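Local coordinates for protein copper chaperone PCu(A)C (PDB 6P1F) that probably serves as a periplasmic copper chaperone of a methane-oxidizing bacterium, its PCuAC domain binding copper through a histidine brace, at residues A[50-55]-A[84-89]; A[29-34]-A[67-72]; A[97-102]-A[115-120]. All coordinates share one frame; numbering follows the deposited sequence.

Contact 1 of 3, residues A[50-55]-A[84-89]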
loop_
_atom_site.group_PDB
_atom_site.type_symbol
_atom_site.label_atom_id
_atom_site.label_comp_id
_atom_site.label_asym_id
_atom_site.label_seq_id
_atom_site.Cartn_x
_atom_site.Cartn_y
_atom_site.Cartn_z
ATOM N N ARG A 50 9.161 1.728 9.540
ATOM C CA ARG A 50 9.620 3.109 9.490
ATOM C C ARG A 50 9.036 3.888 8.331
ATOM O O ARG A 50 8.623 5.037 8.477
ATOM C CB ARG A 50 11.157 3.146 9.388
ATOM C CG ARG A 50 11.739 4.577 9.540
ATOM C CD ARG A 50 13.145 4.753 8.901
ATOM N NE ARG A 50 14.151 3.828 9.423
ATOM C CZ ARG A 50 14.908 4.051 10.503
ATOM N NH1 ARG A 50 14.797 5.178 11.197
ATOM N NH2 ARG A 50 15.788 3.141 10.898
ATOM N N SER A 51 9.055 3.306 7.144
ATOM C CA SER A 51 8.687 4.100 5.996
ATOM C C SER A 51 8.257 3.218 4.864
ATOM O O SER A 51 8.290 1.992 4.984
ATOM C CB SER A 51 9.852 4.988 5.555
ATOM O OG SER A 51 10.979 4.195 5.257
ATOM N N VAL A 52 7.802 3.865 3.799
ATOM C CA VAL A 52 7.411 3.147 2.595
ATOM C C VAL A 52 8.055 3.752 1.371
ATOM O O VAL A 52 8.426 4.947 1.333
ATOM C CB VAL A 52 5.885 3.134 2.386
ATOM C CG1 VAL A 52 5.165 2.529 3.606
ATOM C CG2 VAL A 52 5.379 4.528 2.085
ATOM N N GLN A 53 8.228 2.888 0.382
ATOM C CA GLN A 53 8.717 3.268 -0.930
ATOM C C GLN A 53 7.785 2.708 -1.982
ATOM O O GLN A 53 7.572 1.485 -2.092
ATOM C CB GLN A 53 10.154 2.752 -1.173
ATOM C CG GLN A 53 11.130 3.225 -0.104
ATOM C CD GLN A 53 12.501 2.546 -0.165
ATOM O OE1 GLN A 53 12.718 1.603 -0.930
ATOM N NE2 GLN A 53 13.425 3.011 0.673
ATOM N N PHE A 54 7.209 3.614 -2.747
ATOM C CA PHE A 54 6.302 3.216 -3.802
ATOM C C PHE A 54 7.068 2.953 -5.076
ATOM O O PHE A 54 7.960 3.711 -5.464
ATOM C CB PHE A 54 5.249 4.279 -4.035
ATOM C CG PHE A 54 4.402 4.580 -2.821
ATOM C CD1 PHE A 54 3.374 3.736 -2.467
ATOM C CD2 PHE A 54 4.623 5.713 -2.055
ATOM C CE1 PHE A 54 2.580 4.024 -1.353
ATOM C CE2 PHE A 54 3.814 6.017 -0.959
ATOM C CZ PHE A 54 2.796 5.153 -0.609
ATOM N N HIS A 55 6.746 1.834 -5.706
ATOM C CA HIS A 55 7.280 1.504 -7.021
ATOM C C HIS A 55 6.130 1.425 -7.999
ATOM O O HIS A 55 5.350 0.493 -7.961
ATOM C CB HIS A 55 8.028 0.181 -6.967
ATOM C CG HIS A 55 9.243 0.212 -6.104
ATOM N ND1 HIS A 55 10.513 0.300 -6.631
ATOM C CD2 HIS A 55 9.394 0.170 -4.762
ATOM C CE1 HIS A 55 11.396 0.295 -5.649
ATOM N NE2 HIS A 55 10.746 0.218 -4.507
ATOM N N VAL A 84 4.245 -1.523 -3.079
ATOM C CA VAL A 84 4.814 -0.731 -2.017
ATOM C C VAL A 84 5.851 -1.546 -1.264
ATOM O O VAL A 84 5.572 -2.674 -0.893
ATOM C CB VAL A 84 3.731 -0.302 -1.027
ATOM C CG1 VAL A 84 4.305 0.684 -0.006
ATOM C CG2 VAL A 84 2.534 0.272 -1.764
ATOM N N GLU A 85 7.034 -0.993 -1.025
ATOM C CA GLU A 85 7.965 -1.660 -0.128
ATOM C C GLU A 85 7.819 -1.075 1.269
ATOM O O GLU A 85 7.845 0.139 1.437
ATOM C CB GLU A 85 9.408 -1.509 -0.611
ATOM C CG GLU A 85 9.761 -2.489 -1.694
ATOM C CD GLU A 85 11.119 -3.102 -1.467
ATOM O OE1 GLU A 85 12.106 -2.477 -1.903
ATOM O OE2 GLU A 85 11.192 -4.191 -0.843
ATOM N N LEU A 86 7.592 -1.941 2.253
ATOM C CA LEU A 86 7.582 -1.557 3.670
ATOM C C LEU A 86 8.988 -1.719 4.195
ATOM O O LEU A 86 9.564 -2.799 4.085
ATOM C CB LEU A 86 6.622 -2.443 4.466
ATOM C CG LEU A 86 5.226 -2.543 3.848
ATOM C CD1 LEU A 86 4.320 -3.469 4.701
ATOM C CD2 LEU A 86 4.610 -1.168 3.649
ATOM N N VAL A 87 9.541 -0.643 4.731
ATOM C CA VAL A 87 10.955 -0.558 5.037
ATOM C C VAL A 87 11.179 -0.492 6.542
ATOM O O VAL A 87 10.509 0.296 7.220
ATOM C CB VAL A 87 11.557 0.705 4.376
ATOM C CG1 VAL A 87 13.053 0.863 4.723
ATOM C CG2 VAL A 87 11.343 0.660 2.860
ATOM N N ASP A 88 12.147 -1.267 7.026
ATOM C CA ASP A 88 12.514 -1.311 8.454
ATOM C C ASP A 88 11.325 -1.699 9.311
ATOM O O ASP A 88 10.904 -0.981 10.208
ATOM C CB ASP A 88 13.128 0.029 8.903
ATOM C CG ASP A 88 14.445 0.329 8.197
ATOM O OD1 ASP A 88 15.080 -0.605 7.653
ATOM O OD2 ASP A 88 14.860 1.499 8.194
ATOM N N ILE A 89 10.823 -2.897 9.035
ATOM C CA ILE A 89 9.741 -3.485 9.793
ATOM C C ILE A 89 10.216 -3.875 11.188
ATOM O O ILE A 89 11.198 -4.607 11.322
ATOM C CB ILE A 89 9.181 -4.691 9.056
ATOM C CG1 ILE A 89 8.532 -4.268 7.723
ATOM C CG2 ILE A 89 8.209 -5.455 9.937
ATOM C CD1 ILE A 89 8.307 -5.466 6.778
#
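Arg50 reaches along Asp88 where the chain turns a corner at both residues. Its CB packs 3.7 Å from Asp88 CB. CG stands anti to the backbone N (chi1 -172°), which carries the chain out beside the aspartate. CD passes Asp88 OD2, and a bend at chi3 sets NE 2.7 Å from it. This salt bridge is nearly straight, lies in the guanidinium plane and uses the anti lone pair of OD2. NH2 adds a weak bond to OD2, the two planes 77° apart.

Next in the antiparallel ladder comes a classic beta bulge, where Arg50 and Ser51 lie opposite Val87. Gln53 and Glu85 form a hydrogen-bonded pair, with Glu85 N 2.8 Å from Gln53 O. On their face Gln53 crosses Val87 at about a right angle, its CD 3.7 Å from Val87 CG2, and its OE1 takes a weak hydrogen bond from Arg24. His55 and Glu85, zinc ligands in another structure, meet obliquely here without metal. Glu85 OE1 forms a salt bridge with Arg24; His55 stacks on His83 and its ND1 is hydrogen-bonded to Leu60 O. On the other face Val84 CG2 touches Phe54 CD1 at 3.6 Å, and Val52 CG1 lies beside Leu86 CD2.

Contact 2 of 3, residues A[29-34]-A[67-72]; sequences MLVVNS and IYLPPL
Leu69 is the first residue of 67-72 to touch strand 29-33, and it does so with its isobutyl end. Both of its methyls approach one methyl of Val31: CD1 and CD2 are each 4.1 Å from Val31 CG1. The two side chains cross at about a right angle, and the packing is light. Closer to the backbone, Leu69 CB comes 4.1 Å from Asn33 CB. Both residues are buried, and Leu69 also packs on Val75 of strand 73-89.

The carbonyl of Leu69 begins the polar half of the contact. Asn33 ND2 lies 3.4 Å from Leu69 O in a weak hydrogen bond. Strand 67-69 does not pair with strand 29-33 by backbone ladders. It pairs with strand 39-45, while strand 24-33 pairs with 73-89. The contact joins two strands not paired with each other through the buried Val31 and Leu69, in the beta-rich PCuAC domain, beside the loop leading from 67-69 into 73-89.

At Pro70 the carbonyl takes the shorter bond, with Asn33 ND2 3.1 Å from Pro70 O. The donor stands above the plane of this carbonyl, 56° out of it, and the oxygen is tilted from the amide plane. Asn33 can reach these carbonyls because its CG is anti to the backbone N (chi1 179°), pointing the amide across to the Leu69 and Pro70 carbonyls. The same amide is held from outside: ND2 also bonds to Arg37 O, and OD1 accepts from Ala35 N. Two hydrogens thus serve three carbonyls, so at least one is shared, in keeping with the weak Leu69 bond. Pro70 O has a second partner in Ser73 OG. Pro71 follows, its CA 3.8 Å from Asn33 ND2. Last comes Leu72, whose CD2 rests 3.6 Å from Ser34 O.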
loop_
_atom_site.group_PDB
_atom_site.type_symbol
_atom_site.label_atom_id
_atom_site.label_comp_id
_atom_site.label_asym_id
_atom_site.label_seq_id
_atom_site.Cartn_x
_atom_site.Cartn_y
_atom_site.Cartn_z
ATOM N N MET A 29 -1.981 -3.054 -3.176
ATOM C CA MET A 29 -3.368 -2.635 -3.042
ATOM C C MET A 29 -3.793 -1.948 -4.314
ATOM O O MET A 29 -2.985 -1.307 -4.977
ATOM C CB MET A 29 -3.540 -1.677 -1.859
ATOM C CG MET A 29 -2.628 -0.440 -1.939
ATOM S SD MET A 29 -2.724 0.511 -0.376
ATOM C CE MET A 29 -1.437 1.751 -0.660
ATOM N N LEU A 30 -5.072 -2.059 -4.642
ATOM C CA LEU A 30 -5.623 -1.323 -5.770
ATOM C C LEU A 30 -6.082 0.021 -5.261
ATOM O O LEU A 30 -6.915 0.073 -4.349
ATOM C CB LEU A 30 -6.789 -2.129 -6.371
ATOM C CG LEU A 30 -7.720 -1.425 -7.361
ATOM C CD1 LEU A 30 -6.953 -0.813 -8.511
ATOM C CD2 LEU A 30 -8.672 -2.497 -7.882
ATOM N N VAL A 31 -5.504 1.103 -5.784
ATOM C CA VAL A 31 -5.910 2.441 -5.349
ATOM C C VAL A 31 -6.674 3.114 -6.469
ATOM O O VAL A 31 -6.205 3.167 -7.609
ATOM C CB VAL A 31 -4.682 3.295 -4.995
ATOM C CG1 VAL A 31 -5.117 4.692 -4.520
ATOM C CG2 VAL A 31 -3.832 2.605 -3.929
ATOM N N VAL A 32 -7.847 3.646 -6.166
ATOM C CA VAL A 32 -8.653 4.225 -7.224
ATOM C C VAL A 32 -9.003 5.659 -6.868
ATOM O O VAL A 32 -9.443 5.936 -5.757
ATOM C CB VAL A 32 -9.960 3.424 -7.453
ATOM C CG1 VAL A 32 -10.819 4.129 -8.452
ATOM C CG2 VAL A 32 -9.655 1.983 -7.918
ATOM N N ASN A 33 -8.711 6.591 -7.771
ATOM C CA ASN A 33 -9.191 7.957 -7.575
ATOM C C ASN A 33 -10.356 8.214 -8.508
ATOM O O ASN A 33 -10.168 8.344 -9.725
ATOM C CB ASN A 33 -8.070 8.978 -7.833
ATOM C CG ASN A 33 -8.558 10.413 -7.650
ATOM O OD1 ASN A 33 -9.534 10.657 -6.940
ATOM N ND2 ASN A 33 -7.842 11.387 -8.246
ATOM N N SER A 34 -11.576 8.289 -7.943
ATOM C CA SER A 34 -12.751 8.577 -8.749
ATOM C C SER A 34 -13.065 10.059 -8.839
ATOM O O SER A 34 -14.078 10.418 -9.430
ATOM C CB SER A 34 -13.979 7.848 -8.197
ATOM O OG SER A 34 -13.793 6.484 -8.442
ATOM N N ILE A 67 2.364 8.933 -3.941
ATOM C CA ILE A 67 1.871 8.601 -5.263
ATOM C C ILE A 67 0.971 9.728 -5.726
ATOM O O ILE A 67 -0.009 10.011 -5.058
ATOM C CB ILE A 67 1.041 7.302 -5.283
ATOM C CG1 ILE A 67 1.811 6.108 -4.720
ATOM C CG2 ILE A 67 0.568 7.005 -6.712
ATOM C CD1 ILE A 67 0.947 4.826 -4.663
ATOM N N TYR A 68 1.305 10.380 -6.841
ATOM C CA TYR A 68 0.344 11.290 -7.445
ATOM C C TYR A 68 -0.694 10.471 -8.210
ATOM O O TYR A 68 -0.365 9.618 -9.034
ATOM C CB TYR A 68 1.058 12.278 -8.384
ATOM C CG TYR A 68 0.150 13.186 -9.189
ATOM C CD1 TYR A 68 -0.393 14.348 -8.632
ATOM C CD2 TYR A 68 -0.133 12.904 -10.516
ATOM C CE1 TYR A 68 -1.188 15.200 -9.388
ATOM C CE2 TYR A 68 -0.917 13.747 -11.274
ATOM C CZ TYR A 68 -1.452 14.884 -10.704
ATOM O OH TYR A 68 -2.226 15.701 -11.494
ATOM N N LEU A 69 -1.952 10.735 -7.906
ATOM C CA LEU A 69 -3.076 10.090 -8.550
ATOM C C LEU A 69 -3.846 11.043 -9.439
ATOM O O LEU A 69 -4.572 11.878 -8.920
ATOM C CB LEU A 69 -4.028 9.580 -7.474
ATOM C CG LEU A 69 -3.333 8.649 -6.491
ATOM C CD1 LEU A 69 -4.114 8.606 -5.181
ATOM C CD2 LEU A 69 -3.299 7.283 -7.154
ATOM N N PRO A 70 -3.706 10.928 -10.763
ATOM C CA PRO A 70 -4.472 11.754 -11.702
ATOM C C PRO A 70 -5.967 11.575 -11.474
ATOM O O PRO A 70 -6.368 10.560 -10.890
ATOM C CB PRO A 70 -4.076 11.205 -13.074
ATOM C CG PRO A 70 -2.751 10.597 -12.866
ATOM C CD PRO A 70 -2.690 10.103 -11.445
ATOM N N PRO A 71 -6.768 12.519 -11.958
ATOM C CA PRO A 71 -8.221 12.323 -11.931
ATOM C C PRO A 71 -8.589 11.019 -12.642
ATOM O O PRO A 71 -7.938 10.638 -13.614
ATOM C CB PRO A 71 -8.763 13.524 -12.707
ATOM C CG PRO A 71 -7.635 14.502 -12.779
ATOM C CD PRO A 71 -6.362 13.730 -12.693
ATOM N N LEU A 72 -9.630 10.349 -12.146
ATOM C CA LEU A 72 -10.214 9.186 -12.824
ATOM C C LEU A 72 -9.164 8.160 -13.195
ATOM O O LEU A 72 -9.076 7.737 -14.355
ATOM C CB LEU A 72 -10.967 9.622 -14.072
ATOM C CG LEU A 72 -12.003 10.724 -13.850
ATOM C CD1 LEU A 72 -12.709 11.008 -15.163
ATOM C CD2 LEU A 72 -13.001 10.256 -12.820
#

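Contact 3 of 3, residues A[97-102]-A[115-120]; sequences WAAEMT and AAVEAP
Trp97 O is met by a backbone N-H and a water. Val117 N gives it the shorter bond, 2.7 Å long and nearly straight at 172°. Water 1, 3.2 Å from Trp97 O, can donate to it. This water also lies 3.0 Å from Val117 O, so it can link the two strands where they begin to part.

Further along, Ala99 and Ala115 make an antiparallel hydrogen-bonded pair. Ala99 N donates to Ala115 O at 2.8 Å, and Ala115 N returns a bond to Ala99 O at 2.9 Å. Between that pair and the Val117 N to Trp97 O bond, Ala98 and Ala116 form a non-hydrogen-bonded pair. Ala98 CA comes 3.1 Å from Ala115 O in a CA-H...O contact. Together these belong to the beta hairpin of strands 98-105 and 109-118. Strand 109-118 also runs parallel to strand 8-16, which carries the copper ligand His12.

The buried face carries Ala99, Ala115, Met101 and Val117. Met101 reaches back with its methyl end: a bend at chi3 (75°) brings CE 3.9 Å from Ala115 CB. Val117 CG2 lies over the Trp97 to Ala99 backbone, 4.0 Å from Ala98 C. Leu27 of strand 24-33 packs against both Met101 and Ala115. With alanine at all four positions of the two beta bridges, the cohesion here comes mainly from backbone hydrogen bonds, and side chains add only a thin apolar layer.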
loop_
_atom_site.group_PDB
_atom_site.type_symbol
_atom_site.label_atom_id
_atom_site.label_comp_id
_atom_site.label_asym_id
_atom_site.label_seq_id
_atom_site.Cartn_x
_atom_site.Cartn_y
_atom_site.Cartn_z
ATOM N N TRP A 97 -3.453 -12.883 9.516
ATOM C CA TRP A 97 -3.953 -11.740 10.260
ATOM C C TRP A 97 -3.882 -10.512 9.337
ATOM O O TRP A 97 -3.730 -10.668 8.138
ATOM C CB TRP A 97 -3.139 -11.493 11.534
ATOM C CG TRP A 97 -3.145 -12.660 12.570
ATOM C CD1 TRP A 97 -3.213 -13.999 12.305
ATOM C CD2 TRP A 97 -3.092 -12.532 13.981
ATOM N NE1 TRP A 97 -3.195 -14.715 13.481
ATOM C CE2 TRP A 97 -3.116 -13.832 14.525
ATOM C CE3 TRP A 97 -3.029 -11.442 14.846
ATOM C CZ2 TRP A 97 -3.071 -14.069 15.890
ATOM C CZ3 TRP A 97 -2.959 -11.681 16.195
ATOM C CH2 TRP A 97 -2.987 -12.983 16.706
ATOM N N ALA A 98 -3.986 -9.330 9.917
ATOM C CA ALA A 98 -3.880 -8.102 9.136
ATOM C C ALA A 98 -2.975 -7.150 9.855
ATOM O O ALA A 98 -2.772 -7.256 11.061
ATOM C CB ALA A 98 -5.270 -7.458 8.884
ATOM N N ALA A 99 -2.427 -6.204 9.096
ATOM C CA ALA A 99 -1.553 -5.166 9.609
ATOM C C ALA A 99 -2.249 -3.810 9.462
ATOM O O ALA A 99 -2.623 -3.426 8.353
ATOM C CB ALA A 99 -0.212 -5.173 8.831
ATOM N N GLU A 100 -2.476 -3.136 10.586
ATOM C CA GLU A 100 -3.167 -1.847 10.582
ATOM C C GLU A 100 -2.247 -0.717 10.180
ATOM O O GLU A 100 -1.139 -0.586 10.700
ATOM C CB GLU A 100 -3.748 -1.559 11.967
ATOM C CG GLU A 100 -4.520 -0.217 12.048
ATOM C CD GLU A 100 -5.157 0.020 13.422
ATOM O OE1 GLU A 100 -4.418 0.198 14.412
ATOM O OE2 GLU A 100 -6.399 0.008 13.511
ATOM N N MET A 101 -2.679 0.079 9.215
ATOM C CA MET A 101 -1.907 1.266 8.894
ATOM C C MET A 101 -2.835 2.370 8.396
ATOM O O MET A 101 -3.919 2.117 7.895
ATOM C CB MET A 101 -0.832 0.926 7.856
ATOM C CG MET A 101 -1.419 0.443 6.540
ATOM S SD MET A 101 -0.162 -0.348 5.489
ATOM C CE MET A 101 0.045 -1.934 6.328
ATOM N N THR A 102 -2.412 3.618 8.519
ATOM C CA THR A 102 -3.269 4.704 8.078
ATOM C C THR A 102 -2.723 5.331 6.799
ATOM O O THR A 102 -1.569 5.730 6.760
ATOM C CB THR A 102 -3.408 5.760 9.168
ATOM O OG1 THR A 102 -4.004 5.132 10.321
ATOM C CG2 THR A 102 -4.295 6.886 8.696
ATOM N N ALA A 115 -4.307 -4.385 6.206
ATOM C CA ALA A 115 -3.776 -5.096 5.063
ATOM C C ALA A 115 -3.584 -6.556 5.428
ATOM O O ALA A 115 -2.931 -6.842 6.436
ATOM C CB ALA A 115 -2.440 -4.456 4.639
ATOM N N ALA A 116 -4.161 -7.455 4.634
ATOM C CA ALA A 116 -4.092 -8.887 4.944
ATOM C C ALA A 116 -2.637 -9.345 4.916
ATOM O O ALA A 116 -1.955 -9.100 3.922
ATOM C CB ALA A 116 -4.904 -9.693 3.936
ATOM N N VAL A 117 -2.182 -10.037 5.960
ATOM C CA VAL A 117 -0.819 -10.593 5.942
ATOM C C VAL A 117 -0.864 -11.949 5.269
ATOM O O VAL A 117 -1.527 -12.852 5.781
ATOM C CB VAL A 117 -0.240 -10.739 7.356
ATOM C CG1 VAL A 117 1.170 -11.346 7.286
ATOM C CG2 VAL A 117 -0.237 -9.410 8.097
ATOM N N GLU A 118 -0.202 -12.095 4.118
ATOM C CA GLU A 118 -0.197 -13.356 3.378
ATOM C C GLU A 118 1.172 -14.016 3.483
ATOM O O GLU A 118 2.082 -13.425 4.034
ATOM C CB GLU A 118 -0.569 -13.127 1.918
ATOM C CG GLU A 118 -1.990 -12.573 1.728
ATOM C CD GLU A 118 -3.083 -13.562 2.108
ATOM O OE1 GLU A 118 -2.944 -14.749 1.769
ATOM O OE2 GLU A 118 -4.075 -13.139 2.739
ATOM N N ALA A 119 1.304 -15.232 2.948
ATOM C CA ALA A 119 2.556 -15.978 2.990
ATOM C C ALA A 119 3.657 -15.157 2.347
ATOM O O ALA A 119 3.382 -14.389 1.429
ATOM C CB ALA A 119 2.395 -17.298 2.275
ATOM N N PRO A 120 4.908 -15.348 2.799
ATOM C CA PRO A 120 5.997 -14.548 2.212
ATOM C C PRO A 120 6.099 -14.703 0.702
ATOM O O PRO A 120 6.586 -13.777 0.047
ATOM C CB PRO A 120 7.257 -15.097 2.908
ATOM C CG PRO A 120 6.759 -15.612 4.222
ATOM C CD PRO A 120 5.367 -16.171 3.935
HETATM O O HOH W 1 -4.503 -12.678 5.834
#

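Overall arrangement
All three contacts reach the same curled sheet. Contacts 1 and 3 are antiparallel ladders between neighbouring strands, whereas contact 2 joins strands that do not pair. Contacts 1 and 2 touch where Phe54 CD1 meets Ile67 CD1, and their strands 73-89 and 24-33 are sheet neighbours. Contact 3 is separate, its centre about 14 Å and 21 Å from those of contacts 1 and 2. Each has a buried apolar side (Phe54 and Val84; Val31 and Leu69; Ala99, Ala115 and Met101) and an exposed edge (Arg50; Leu72 and Ser34; Trp97). Contact 1 adds a salt bridge and holds two zinc-site residues, without metal here. Contact 2 relies on one asparagine amide, contact 3 on backbone bonds and a water.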